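Local coordinates for adenylate isopentenyltransferase (Humulus lupulus, PDB 3A8T), which transfers an isopentenyl group from dimethylallyl diphosphate to ATP, ADP or AMP in the biosynthesis of cytokinins, at residues T318-W321 with E322-L326. Residues are numbered along the deposited sequence; the frame is centred on the assembly and turned at random.
Sequences TEIW and EKQVL
Trp-321 and Val-325 make a local contact, one turn apart near the start of the C-terminal helix 315-338, where Trp-321 packs against helices 53-61 and 302-309 and Val-325 touches Ala-301. Val-325 sets CG1 over one face of the indole, 3.6 Å from the centroid of the six-membered ring and 9° off its normal, a CH-pi contact; its other methyl, CG2, lies 3.5 Å from CE3 of Trp-321. With CG anti to the backbone N (chi1 173°), the indole extends outward and leans toward the C-terminal end of the helix. NE1 of this buried residue is hydrogen-bonded to OD2 of Asp-59 in helix 53-61. A broad ring can fill the interface while its one N-H meets a carboxylate, and branching at CB gives Val-325 two methyls for the ring. On a more exposed flank, Ile-320 and Gln-324 lie side by side, CG2 3.7 Å from NE2.

The carbonyl O of Trp-321 accepts two bonds, from Val-325 N at 2.9 Å and, straighter, from Leu-326 N at 2.8 Å (N-H...O 172°). This shared acceptor marks a passage from alpha-helical i to i+4 bonding into a wider pi-type turn, here in a helix whose tryptophan packs beside the ATP-binding P-loop and the helix that follows it.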
loop_
_atom_site.group_PDB
_atom_site.type_symbol
_atom_site.label_atom_id
_atom_site.label_comp_id
_atom_site.label_asym_id
_atom_site.label_seq_id
_atom_site.Cartn_x
_atom_site.Cartn_y
_atom_site.Cartn_z
ATOM N N THR A 318 2.046 -13.308 15.580
ATOM C CA THR A 318 0.663 -13.034 15.929
ATOM C C THR A 318 0.520 -12.669 17.392
ATOM O O THR A 318 -0.237 -11.769 17.740
ATOM C CB THR A 318 -0.262 -14.235 15.675
ATOM O OG1 THR A 318 -0.055 -14.746 14.355
ATOM C CG2 THR A 318 -1.690 -13.817 15.792
ATOM N N GLU A 319 1.238 -13.381 18.244
ATOM C CA GLU A 319 1.176 -13.116 19.659
ATOM C C GLU A 319 1.492 -11.643 19.969
ATOM O O GLU A 319 0.767 -10.964 20.695
ATOM C CB GLU A 319 2.177 -14.015 20.422
ATOM C CG GLU A 319 1.798 -15.500 20.521
ATOM C CD GLU A 319 2.604 -16.295 21.606
ATOM O OE1 GLU A 319 2.266 -17.490 21.856
ATOM O OE2 GLU A 319 3.569 -15.742 22.215
ATOM N N ILE A 320 2.600 -11.189 19.402
ATOM C CA ILE A 320 3.146 -9.857 19.619
ATOM C C ILE A 320 2.240 -8.781 19.101
ATOM O O ILE A 320 1.919 -7.841 19.799
ATOM C CB ILE A 320 4.568 -9.791 18.984
ATOM C CG1 ILE A 320 5.486 -10.804 19.750
ATOM C CG2 ILE A 320 5.081 -8.387 19.027
ATOM C CD1 ILE A 320 6.613 -11.483 19.001
ATOM N N TRP A 321 1.821 -8.953 17.868
ATOM C CA TRP A 321 0.896 -8.058 17.224
ATOM C C TRP A 321 -0.431 -7.941 18.002
ATOM O O TRP A 321 -0.998 -6.868 18.148
ATOM C CB TRP A 321 0.681 -8.616 15.806
ATOM C CG TRP A 321 -0.367 -7.953 14.990
ATOM C CD1 TRP A 321 -1.682 -8.329 14.871
ATOM C CD2 TRP A 321 -0.184 -6.865 14.093
ATOM N NE1 TRP A 321 -2.312 -7.556 13.932
ATOM C CE2 TRP A 321 -1.418 -6.645 13.445
ATOM C CE3 TRP A 321 0.901 -6.046 13.774
ATOM C CZ2 TRP A 321 -1.588 -5.642 12.493
ATOM C CZ3 TRP A 321 0.728 -5.056 12.832
ATOM C CH2 TRP A 321 -0.494 -4.861 12.202
ATOM N N GLU A 322 -0.915 -9.055 18.522
ATOM C CA GLU A 322 -2.167 -9.087 19.246
ATOM C C GLU A 322 -2.025 -8.163 20.423
ATOM O O GLU A 322 -2.831 -7.284 20.620
ATOM C CB GLU A 322 -2.464 -10.528 19.704
ATOM C CG GLU A 322 -3.948 -10.921 19.594
ATOM C CD GLU A 322 -4.212 -12.300 18.904
ATOM O OE1 GLU A 322 -3.891 -13.332 19.545
ATOM O OE2 GLU A 322 -4.747 -12.348 17.741
ATOM N N LYS A 323 -0.947 -8.348 21.179
ATOM C CA LYS A 323 -0.661 -7.546 22.361
ATOM C C LYS A 323 -0.211 -6.128 22.085
ATOM O O LYS A 323 -0.696 -5.204 22.704
ATOM C CB LYS A 323 0.418 -8.218 23.225
ATOM C CG LYS A 323 0.011 -9.541 23.818
ATOM C CD LYS A 323 1.166 -10.288 24.509
ATOM C CE LYS A 323 1.812 -9.480 25.694
ATOM N NZ LYS A 323 0.907 -9.172 26.878
ATOM N N GLN A 324 0.705 -5.950 21.153
ATOM C CA GLN A 324 1.232 -4.612 20.921
ATOM C C GLN A 324 0.540 -3.686 19.951
ATOM O O GLN A 324 0.668 -2.466 20.047
ATOM C CB GLN A 324 2.723 -4.701 20.550
ATOM C CG GLN A 324 3.561 -5.437 21.604
ATOM C CD GLN A 324 5.080 -5.292 21.406
ATOM O OE1 GLN A 324 5.844 -5.488 22.352
ATOM N NE2 GLN A 324 5.519 -4.941 20.188
ATOM N N VAL A 325 -0.210 -4.259 19.030
ATOM C CA VAL A 325 -0.852 -3.466 17.991
ATOM C C VAL A 325 -2.358 -3.554 18.022
ATOM O O VAL A 325 -3.030 -2.566 18.025
ATOM C CB VAL A 325 -0.357 -3.947 16.590
ATOM C CG1 VAL A 325 -1.004 -3.148 15.505
ATOM C CG2 VAL A 325 1.171 -3.882 16.506
ATOM N N LEU A 326 -2.880 -4.765 18.051
ATOM C CA LEU A 326 -4.301 -4.935 18.047
ATOM C C LEU A 326 -4.987 -4.548 19.323
ATOM O O LEU A 326 -5.819 -3.701 19.273
ATOM C CB LEU A 326 -4.665 -6.377 17.621
ATOM C CG LEU A 326 -6.164 -6.685 17.452
ATOM C CD1 LEU A 326 -6.804 -5.794 16.348
ATOM C CD2 LEU A 326 -6.353 -8.196 17.168
#